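Local structure of 6-aminohexanoate-dimer hydrolase (Bacillus anthracis, 4GB7) at residues H59-N71 with M283-E297. The protein probably hydrolyses the amide bond of the 6-aminohexanoate dimer or related amides, as a likely serine hydrolase of the beta-lactamase clan. Numbering follows the deposited sequence. Where two conformers were deposited one is given.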
ATOM      1  N   HIS A  59       1.565 -16.032   3.479  1.00 17.04           N
ATOM      2  CA  HIS A  59       2.084 -16.604   4.743  1.00 18.97           C
ATOM      3  C   HIS A  59       3.270 -15.847   5.269  1.00 21.22           C
ATOM      4  O   HIS A  59       4.214 -16.462   5.800  1.00 21.21           O
ATOM      5  CB  HIS A  59       2.540 -18.043   4.521  1.00 19.98           C
ATOM      6  CG  HIS A  59       1.437 -18.990   4.047  1.00 19.28           C
ATOM      7  ND1 HIS A  59       1.109 -19.135   2.755  1.00 20.61           N
ATOM      8  CD2 HIS A  59       0.631 -19.869   4.752  1.00 18.97           C
ATOM      9  CE1 HIS A  59       0.125 -20.079   2.640  1.00 18.57           C
ATOM     10  NE2 HIS A  59      -0.162 -20.522   3.855  1.00 21.65           N
HETATM   11  N   MSE A  60       3.260 -14.529   5.166  1.00 20.31           N
HETATM   12  CA  MSE A  60       4.485 -13.770   5.450  0.70 21.26           C
HETATM   13  C   MSE A  60       4.957 -13.971   6.894  1.00 20.79           C
HETATM   14  O   MSE A  60       6.180 -14.100   7.173  1.00 21.08           O
HETATM   15  CB  MSE A  60       4.320 -12.276   5.104  0.70 18.16           C
HETATM   16  CG  MSE A  60       4.420 -11.916   3.616  0.70 22.82           C
HETATM   17 SE   MSE A  60       6.144 -12.255   2.794  0.49 20.89          SE
HETATM   18  CE  MSE A  60       7.170 -10.794   3.521  0.70 25.83           C
ATOM     19  N   LYS A  61       4.013 -14.064   7.818  1.00 20.34           N
ATOM     20  CA  LYS A  61       4.395 -14.234   9.216  1.00 21.57           C
ATOM     21  C   LYS A  61       5.089 -15.584   9.495  1.00 19.97           C
ATOM     22  O   LYS A  61       5.665 -15.757  10.551  1.00 25.96           O
ATOM     23  CB  LYS A  61       3.203 -14.071  10.136  1.00 24.09           C
ATOM     24  CG  LYS A  61       2.063 -15.052   9.908  1.00 23.52           C
ATOM     25  CD  LYS A  61       1.011 -14.905  10.984  1.00 27.08           C
ATOM     26  CE  LYS A  61      -0.274 -15.581  10.569  1.00 29.34           C
ATOM     27  NZ  LYS A  61      -1.373 -15.268  11.525  1.00 37.36           N
ATOM     28  N   GLU A  62       4.993 -16.557   8.592  1.00 19.90           N
ATOM     29  CA  GLU A  62       5.757 -17.819   8.755  1.00 21.52           C
ATOM     30  C   GLU A  62       7.189 -17.762   8.229  1.00 23.38           C
ATOM     31  O   GLU A  62       7.947 -18.705   8.409  1.00 31.47           O
ATOM     32  CB  GLU A  62       5.023 -18.980   8.073  1.00 22.84           C
ATOM     33  CG  GLU A  62       3.620 -19.202   8.583  1.00 25.11           C
ATOM     34  CD  GLU A  62       3.029 -20.492   8.068  1.00 23.11           C
ATOM     35  OE1 GLU A  62       3.786 -21.497   7.896  1.00 32.41           O
ATOM     36  OE2 GLU A  62       1.811 -20.466   7.772  1.00 28.94           O
ATOM     37  N   PHE A  63       7.571 -16.623   7.662  1.00 25.21           N
ATOM     38  CA  PHE A  63       8.793 -16.444   6.901  1.00 30.50           C
ATOM     39  C   PHE A  63       9.666 -15.332   7.499  1.00 24.47           C
ATOM     40  O   PHE A  63      10.862 -15.295   7.274  1.00 25.08           O
ATOM     41  CB  PHE A  63       8.334 -16.110   5.436  1.00 35.90           C
ATOM     42  CG  PHE A  63       9.438 -15.867   4.479  1.00 33.47           C
ATOM     43  CD1 PHE A  63      10.250 -16.894   4.077  1.00 42.08           C
ATOM     44  CD2 PHE A  63       9.650 -14.605   3.954  1.00 39.38           C
ATOM     45  CE1 PHE A  63      11.277 -16.682   3.174  1.00 40.38           C
ATOM     46  CE2 PHE A  63      10.676 -14.375   3.060  1.00 37.36           C
ATOM     47  CZ  PHE A  63      11.491 -15.423   2.670  1.00 39.57           C
ATOM     48  N   THR A  64       9.069 -14.464   8.306  1.00 21.78           N
ATOM     49  CA  THR A  64       9.687 -13.210   8.713  1.00 20.13           C
ATOM     50  C   THR A  64       9.328 -12.881  10.163  1.00 18.95           C
ATOM     51  O   THR A  64       8.406 -13.443  10.747  1.00 24.03           O
ATOM     52  CB  THR A  64       9.124 -12.010   7.879  1.00 29.86           C
ATOM     53  OG1 THR A  64       7.713 -11.906   8.129  1.00 39.54           O
ATOM     54  CG2 THR A  64       9.335 -12.169   6.431  1.00 29.99           C
ATOM     55  N   LEU A  65      10.020 -11.886  10.697  1.00 20.44           N
ATOM     56  CA  LEU A  65       9.665 -11.269  11.953  1.00 22.01           C
ATOM     57  C   LEU A  65       8.530 -10.264  11.749  1.00 18.95           C
ATOM     58  O   LEU A  65       8.521  -9.530  10.752  1.00 19.62           O
ATOM     59  CB  LEU A  65      10.873 -10.523  12.499  1.00 21.58           C
ATOM     60  CG  LEU A  65      12.162 -11.343  12.774  1.00 23.94           C
ATOM     61  CD1 LEU A  65      13.208 -10.368  13.326  1.00 27.02           C
ATOM     62  CD2 LEU A  65      11.871 -12.536  13.689  1.00 30.46           C
ATOM     63  N   ILE A  66       7.607 -10.214  12.717  1.00 18.64           N
ATOM     64  CA  ILE A  66       6.401  -9.372  12.610  1.00 19.64           C
ATOM     65  C   ILE A  66       6.069  -8.674  13.922  1.00 21.26           C
ATOM     66  O   ILE A  66       6.436  -9.135  15.010  1.00 21.72           O
ATOM     67  CB  ILE A  66       5.174 -10.147  12.140  1.00 19.87           C
ATOM     68  CG1 ILE A  66       4.692 -11.172  13.176  1.00 22.83           C
ATOM     69  CG2 ILE A  66       5.451 -10.815  10.804  1.00 17.56           C
ATOM     70  CD1 ILE A  66       3.251 -11.632  12.985  1.00 24.29           C
ATOM     71  N   ASN A  67       5.375  -7.545  13.794  1.00 21.61           N
ATOM     72  CA  ASN A  67       4.700  -6.890  14.882  1.00 20.49           C
ATOM     73  C   ASN A  67       3.224  -6.900  14.585  1.00 17.64           C
ATOM     74  O   ASN A  67       2.788  -6.432  13.516  1.00 16.80           O
ATOM     75  CB  ASN A  67       5.094  -5.423  14.990  1.00 20.62           C
ATOM     76  CG  ASN A  67       6.494  -5.221  15.436  1.00 20.10           C
ATOM     77  OD1 ASN A  67       7.165  -6.145  15.878  1.00 20.03           O
ATOM     78  ND2 ASN A  67       6.946  -3.957  15.380  1.00 19.63           N
ATOM     79  N   ASP A  68       2.457  -7.427  15.519  1.00 21.25           N
ATOM     80  CA  ASP A  68       1.010  -7.497  15.342  1.00 20.57           C
ATOM     81  C   ASP A  68       0.346  -6.123  15.357  1.00 18.98           C
ATOM     82  O   ASP A  68       0.721  -5.236  16.170  1.00 18.92           O
ATOM     83  CB  ASP A  68       0.375  -8.356  16.426  1.00 23.41           C
ATOM     84  CG  ASP A  68       0.618  -9.823  16.260  1.00 30.63           C
ATOM     85  OD1 ASP A  68       0.864 -10.337  15.156  1.00 31.01           O
ATOM     86  OD2 ASP A  68       0.498 -10.483  17.310  1.00 38.38           O
ATOM     87  N   VAL A  69      -0.679  -5.973  14.516  1.00 21.10           N
ATOM     88  CA  VAL A  69      -1.572  -4.805  14.500  1.00 19.03           C
ATOM     89  C   VAL A  69      -2.956  -5.298  14.907  1.00 18.58           C
ATOM     90  O   VAL A  69      -3.673  -5.894  14.130  1.00 20.21           O
ATOM     91  CB  VAL A  69      -1.601  -4.182  13.103  1.00 17.72           C
ATOM     92  CG1 VAL A  69      -2.615  -3.039  13.008  1.00 18.59           C
ATOM     93  CG2 VAL A  69      -0.185  -3.806  12.687  1.00 19.33           C
ATOM     94  N   LYS A  70      -3.306  -5.075  16.161  1.00 19.94           N
ATOM     95  CA  LYS A  70      -4.502  -5.683  16.742  1.00 19.98           C
ATOM     96  C   LYS A  70      -5.798  -5.011  16.322  1.00 17.58           C
ATOM     97  O   LYS A  70      -5.902  -3.767  16.284  1.00 19.33           O
ATOM     98  CB  LYS A  70      -4.421  -5.664  18.267  1.00 19.84           C
ATOM     99  CG  LYS A  70      -3.382  -6.605  18.843  1.00 26.80           C
ATOM    100  CD  LYS A  70      -3.407  -6.642  20.358  1.00 30.60           C
ATOM    101  CE  LYS A  70      -2.870  -5.374  21.027  1.00 46.35           C
ATOM    102  NZ  LYS A  70      -3.119  -5.300  22.515  1.00 49.73           N
ATOM    103  N   ASN A  71      -6.807  -5.829  16.046  1.00 18.69           N
ATOM    104  CA  ASN A  71      -8.176  -5.308  15.944  1.00 18.15           C
ATOM    105  C   ASN A  71      -8.785  -5.230  17.352  1.00 19.63           C
ATOM    106  O   ASN A  71      -8.050  -5.353  18.338  1.00 22.62           O
ATOM    107  CB  ASN A  71      -9.040  -6.172  15.024  1.00 18.10           C
ATOM    108  CG  ASN A  71      -9.444  -7.478  15.656  1.00 19.74           C
ATOM    109  OD1 ASN A  71      -8.737  -8.001  16.492  1.00 20.85           O
ATOM    110  ND2 ASN A  71     -10.546  -8.053  15.183  1.00 20.87           N
HETATM  111  N   MSE A 283     -12.858  -3.998  12.235  1.00 18.60           N
HETATM  112  CA  MSE A 283     -12.015  -5.003  11.526  1.00 18.07           C
HETATM  113  C   MSE A 283     -12.226  -6.409  12.104  1.00 17.86           C
HETATM  114  O   MSE A 283     -12.339  -6.585  13.314  1.00 18.80           O
HETATM  115  CB  MSE A 283     -10.549  -4.698  11.723  1.00 16.79           C
HETATM  116  CG  MSE A 283     -10.102  -3.295  11.236  1.00 19.64           C
HETATM  117 SE   MSE A 283     -10.455  -3.123   9.310  0.70 18.47          SE
HETATM  118  CE  MSE A 283      -9.068  -1.805   9.024  1.00 17.88           C
ATOM    119  N   GLU A 284     -12.271  -7.389  11.214  1.00 17.77           N
ATOM    120  CA  GLU A 284     -12.495  -8.758  11.582  1.00 17.56           C
ATOM    121  C   GLU A 284     -11.285  -9.480  12.174  1.00 17.64           C
ATOM    122  O   GLU A 284     -11.467 -10.438  12.947  1.00 20.99           O
ATOM    123  CB  GLU A 284     -12.904  -9.534  10.321  1.00 17.25           C
ATOM    124  CG  GLU A 284     -14.292  -9.320   9.835  1.00 20.67           C
ATOM    125  CD  GLU A 284     -14.486 -10.106   8.547  1.00 20.07           C
ATOM    126  OE1 GLU A 284     -14.728 -11.342   8.613  1.00 21.95           O
ATOM    127  OE2 GLU A 284     -14.385  -9.491   7.488  1.00 20.57           O
ATOM    128  N   GLU A 285     -10.076  -9.112  11.701  1.00 16.45           N
ATOM    129  CA  GLU A 285      -8.848  -9.803  12.058  1.00 15.78           C
ATOM    130  C   GLU A 285      -7.747  -8.816  12.354  1.00 16.51           C
ATOM    131  O   GLU A 285      -7.803  -7.632  11.952  1.00 18.50           O
ATOM    132  CB  GLU A 285      -8.366 -10.740  10.921  1.00 17.41           C
ATOM    133  CG  GLU A 285      -9.417 -11.740  10.413  1.00 19.34           C
ATOM    134  CD  GLU A 285      -9.832 -12.831  11.375  1.00 19.27           C
ATOM    135  OE1 GLU A 285      -9.090 -13.044  12.337  1.00 23.44           O
ATOM    136  OE2 GLU A 285     -10.903 -13.501  11.113  1.00 23.30           O
ATOM    137  N   ASN A 286      -6.749  -9.326  13.065  1.00 18.05           N
ATOM    138  CA  ASN A 286      -5.499  -8.610  13.215  1.00 18.36           C
ATOM    139  C   ASN A 286      -4.841  -8.398  11.848  1.00 14.94           C
ATOM    140  O   ASN A 286      -5.034  -9.176  10.886  1.00 18.37           O
ATOM    141  CB  ASN A 286      -4.518  -9.373  14.125  1.00 18.85           C
ATOM    142  CG  ASN A 286      -4.973  -9.460  15.573  1.00 17.83           C
ATOM    143  OD1 ASN A 286      -5.787  -8.677  16.043  1.00 19.00           O
ATOM    144  ND2 ASN A 286      -4.467 -10.457  16.268  1.00 25.66           N
ATOM    145  N   ALA A 287      -4.028  -7.369  11.776  1.00 18.99           N
ATOM    146  CA  ALA A 287      -3.066  -7.237  10.707  1.00 16.34           C
ATOM    147  C   ALA A 287      -1.678  -7.425  11.347  1.00 15.17           C
ATOM    148  O   ALA A 287      -1.560  -7.726  12.553  1.00 17.93           O
ATOM    149  CB  ALA A 287      -3.206  -5.902   9.968  1.00 18.70           C
ATOM    150  N   TYR A 288      -0.649  -7.338  10.547  1.00 16.41           N
ATOM    151  CA  TYR A 288       0.718  -7.346  11.058  1.00 17.29           C
ATOM    152  C   TYR A 288       1.673  -6.698  10.076  1.00 18.48           C
ATOM    153  O   TYR A 288       1.414  -6.688   8.848  1.00 17.76           O
ATOM    154  CB  TYR A 288       1.180  -8.752  11.419  1.00 17.85           C
ATOM    155  CG  TYR A 288       1.262  -9.763  10.301  1.00 15.32           C
ATOM    156  CD1 TYR A 288       2.366  -9.806   9.401  1.00 15.05           C
ATOM    157  CD2 TYR A 288       0.272 -10.731  10.177  1.00 17.18           C
ATOM    158  CE1 TYR A 288       2.416 -10.803   8.403  1.00 16.47           C
ATOM    159  CE2 TYR A 288       0.341 -11.707   9.207  1.00 18.79           C
ATOM    160  CZ  TYR A 288       1.435 -11.742   8.335  1.00 16.15           C
ATOM    161  OH  TYR A 288       1.558 -12.718   7.360  1.00 17.92           O
ATOM    162  N   TYR A 289       2.749  -6.122  10.618  1.00 18.82           N
ATOM    163  CA  TYR A 289       3.843  -5.615   9.820  1.00 16.39           C
ATOM    164  C   TYR A 289       5.049  -6.535   9.869  1.00 16.47           C
ATOM    165  O   TYR A 289       5.486  -6.935  10.953  1.00 18.03           O
ATOM    166  CB  TYR A 289       4.378  -4.287  10.362  1.00 18.37           C
ATOM    167  CG  TYR A 289       3.650  -3.045   9.932  1.00 15.12           C
ATOM    168  CD1 TYR A 289       3.918  -2.434   8.691  1.00 16.74           C
ATOM    169  CD2 TYR A 289       2.702  -2.453  10.770  1.00 16.20           C
ATOM    170  CE1 TYR A 289       3.253  -1.281   8.303  1.00 17.76           C
ATOM    171  CE2 TYR A 289       2.057  -1.293  10.381  1.00 17.30           C
ATOM    172  CZ  TYR A 289       2.337  -0.695   9.181  1.00 19.42           C
ATOM    173  OH  TYR A 289       1.622   0.459   8.871  1.00 18.41           O
ATOM    174  N   VAL A 290       5.599  -6.831   8.692  1.00 17.28           N
ATOM    175  CA  VAL A 290       6.942  -7.381   8.613  1.00 17.42           C
ATOM    176  C   VAL A 290       7.902  -6.330   9.161  1.00 16.88           C
ATOM    177  O   VAL A 290       7.755  -5.131   8.898  1.00 19.53           O
ATOM    178  CB  VAL A 290       7.284  -7.787   7.185  1.00 18.06           C
ATOM    179  CG1 VAL A 290       8.767  -8.073   7.019  1.00 21.39           C
ATOM    180  CG2 VAL A 290       6.372  -8.970   6.780  1.00 16.75           C
ATOM    181  N   THR A 291       8.916  -6.806   9.878  1.00 19.16           N
ATOM    182  CA  THR A 291       9.911  -5.894  10.469  1.00 18.49           C
ATOM    183  C   THR A 291      11.350  -6.259  10.078  1.00 19.14           C
ATOM    184  O   THR A 291      11.617  -7.351   9.626  1.00 20.80           O
ATOM    185  CB  THR A 291       9.823  -5.870  12.016  1.00 18.90           C
ATOM    186  OG1 THR A 291      10.398  -7.081  12.562  1.00 21.91           O
ATOM    187  CG2 THR A 291       8.365  -5.691  12.505  1.00 20.81           C
ATOM    188  N   ASP A 292      12.283  -5.352  10.356  1.00 19.58           N
ATOM    189  CA  ASP A 292      13.702  -5.680  10.386  1.00 19.68           C
ATOM    190  C   ASP A 292      14.055  -6.412  11.700  1.00 22.21           C
ATOM    191  O   ASP A 292      13.186  -6.666  12.552  1.00 20.46           O
ATOM    192  CB  ASP A 292      14.570  -4.414  10.072  1.00 18.73           C
ATOM    193  CG  ASP A 292      14.601  -3.400  11.165  1.00 18.38           C
ATOM    194  OD1 ASP A 292      14.286  -3.745  12.305  1.00 20.90           O
ATOM    195  OD2 ASP A 292      15.013  -2.231  10.855  1.00 19.49           O
ATOM    196  N   GLU A 293      15.331  -6.766  11.852  1.00 19.60           N
ATOM    197  CA  GLU A 293      15.761  -7.584  12.983  1.00 21.07           C
ATOM    198  C   GLU A 293      15.646  -6.814  14.292  1.00 22.68           C
ATOM    199  O   GLU A 293      15.660  -7.422  15.367  1.00 26.62           O
ATOM    200  CB  GLU A 293      17.186  -8.011  12.797  1.00 26.93           C
ATOM    201  CG  GLU A 293      17.438  -9.005  11.704  1.00 27.33           C
ATOM    202  CD  GLU A 293      18.923  -9.039  11.364  1.00 34.45           C
ATOM    203  OE1 GLU A 293      19.433  -8.173  10.571  1.00 32.63           O
ATOM    204  OE2 GLU A 293      19.583  -9.938  11.928  1.00 48.59           O
ATOM    205  N   THR A 294      15.538  -5.488  14.199  1.00 22.12           N
ATOM    206  CA  THR A 294      15.321  -4.653  15.365  1.00 21.50           C
ATOM    207  C   THR A 294      13.858  -4.380  15.702  1.00 19.84           C
ATOM    208  O   THR A 294      13.553  -3.598  16.596  1.00 24.49           O
ATOM    209  CB  THR A 294      16.160  -3.359  15.317  1.00 22.64           C
ATOM    210  OG1 THR A 294      15.642  -2.420  14.376  1.00 25.55           O
ATOM    211  CG2 THR A 294      17.625  -3.691  15.051  1.00 26.12           C
ATOM    212  N   LYS A 295      12.956  -5.105  15.031  1.00 20.27           N
ATOM    213  CA  LYS A 295      11.503  -4.975  15.213  1.00 22.65           C
ATOM    214  C   LYS A 295      10.947  -3.608  14.780  1.00 21.67           C
ATOM    215  O   LYS A 295       9.829  -3.191  15.179  1.00 21.84           O
ATOM    216  CB  LYS A 295      11.065  -5.359  16.634  1.00 24.79           C
ATOM    217  CG  LYS A 295      11.504  -6.744  17.092  1.00 24.01           C
ATOM    218  CD  LYS A 295      11.115  -7.879  16.112  1.00 28.13           C
ATOM    219  CE  LYS A 295       9.651  -7.908  15.567  1.00 23.83           C
ATOM    220  NZ  LYS A 295       8.653  -8.313  16.628  1.00 26.86           N
ATOM    221  N   ILE A 296      11.701  -2.943  13.903  1.00 18.90           N
ATOM    222  CA  ILE A 296      11.192  -1.759  13.209  1.00 18.16           C
ATOM    223  C   ILE A 296      10.436  -2.207  11.975  1.00 19.75           C
ATOM    224  O   ILE A 296      10.973  -2.927  11.117  1.00 21.38           O
ATOM    225  CB  ILE A 296      12.326  -0.783  12.826  1.00 21.08           C
ATOM    226  CG1 ILE A 296      12.989  -0.187  14.072  1.00 24.60           C
ATOM    227  CG2 ILE A 296      11.824   0.322  11.918  1.00 19.22           C
ATOM    228  CD1 ILE A 296      12.084   0.562  15.012  1.00 25.45           C
ATOM    229  N   GLU A 297       9.198  -1.718  11.845  1.00 18.38           N
ATOM    230  CA  GLU A 297       8.334  -2.154  10.767  1.00 16.55           C
ATOM    231  C   GLU A 297       8.790  -1.582   9.409  1.00 16.28           C
ATOM    232  O   GLU A 297       9.285  -0.472   9.342  1.00 18.37           O
ATOM    233  CB  GLU A 297       6.882  -1.697  10.976  1.00 18.93           C
ATOM    234  CG  GLU A 297       6.240  -2.132  12.289  1.00 18.83           C
ATOM    235  CD  GLU A 297       6.450  -1.214  13.456  1.00 17.94           C
ATOM    236  OE1 GLU A 297       7.295  -0.286  13.377  1.00 21.15           O
ATOM    237  OE2 GLU A 297       5.803  -1.514  14.506  1.00 20.79           O
TER
HETATM  238  O   HOH W   1      11.493 -10.027   9.181  1.00 38.66           O
HETATM  239  O   HOH W   2     -11.102 -10.919  15.845  1.00 25.74           O
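The side-chain amide of Asn-67 is gripped at both ends by Lys-295, which closes the turn after the partner strand, and by Glu-297 just beyond it; the oxygen accepts one bond and the nitrogen donates two. Asn-67 OD1 takes Lys-295 NZ at 2.7 Å, nearly along the C=O axis. Asn-67 ND2 gives one bond to Lys-295 O. The other runs from Asn-67 ND2 to Glu-297 OE2 and is 2.8 Å long. That oxygen lies in the amide plane, yet the amide meets the carboxylate from above, the two planes standing 86° apart. Together these bonds fix the rotation of the amide, and Thr-291 CG2 packs 3.5 Å from Asn-67 CG. Lys-295 folds back through bends at chi2, chi3 and chi4, which also brings Lys-295 NZ within 2.9 Å of Ile-66 O.

The backbone bonds of Asn-67 with Tyr-289 and Val-69 with Ala-287 set the antiparallel register, an example of strand pairing to which side chains, here Asn-67 and Asn-71, add fastenings just past the paired residues. On the face carrying Ile-66, Tyr-288 CG sits between its backbone N and carbonyl carbon (chi1 63°), which turns the ring across to segment 59-71, where Tyr-288 OH accepts Lys-61 N at 2.8 Å. Lys-61 CB and Ile-66 CD1 make CH-pi contacts over one ring face, and Met-60 CB sits at the edge. Beyond the other strand end, Asn-71 N binds Asn-286 OD1, and Asn-71 ND2 reaches Met-283 O at 3.0 Å in a nearly straight bond (173°).

Strand 66-69 is an outermost strand of the four-stranded antiparallel sheet, with 287-290 between it and strand 303-305. Val-69, Ala-287 and Tyr-289 face helix 269-278, whose Ala-270 N also binds Glu-297 OE2, while Met-283 leans on helix 307-318.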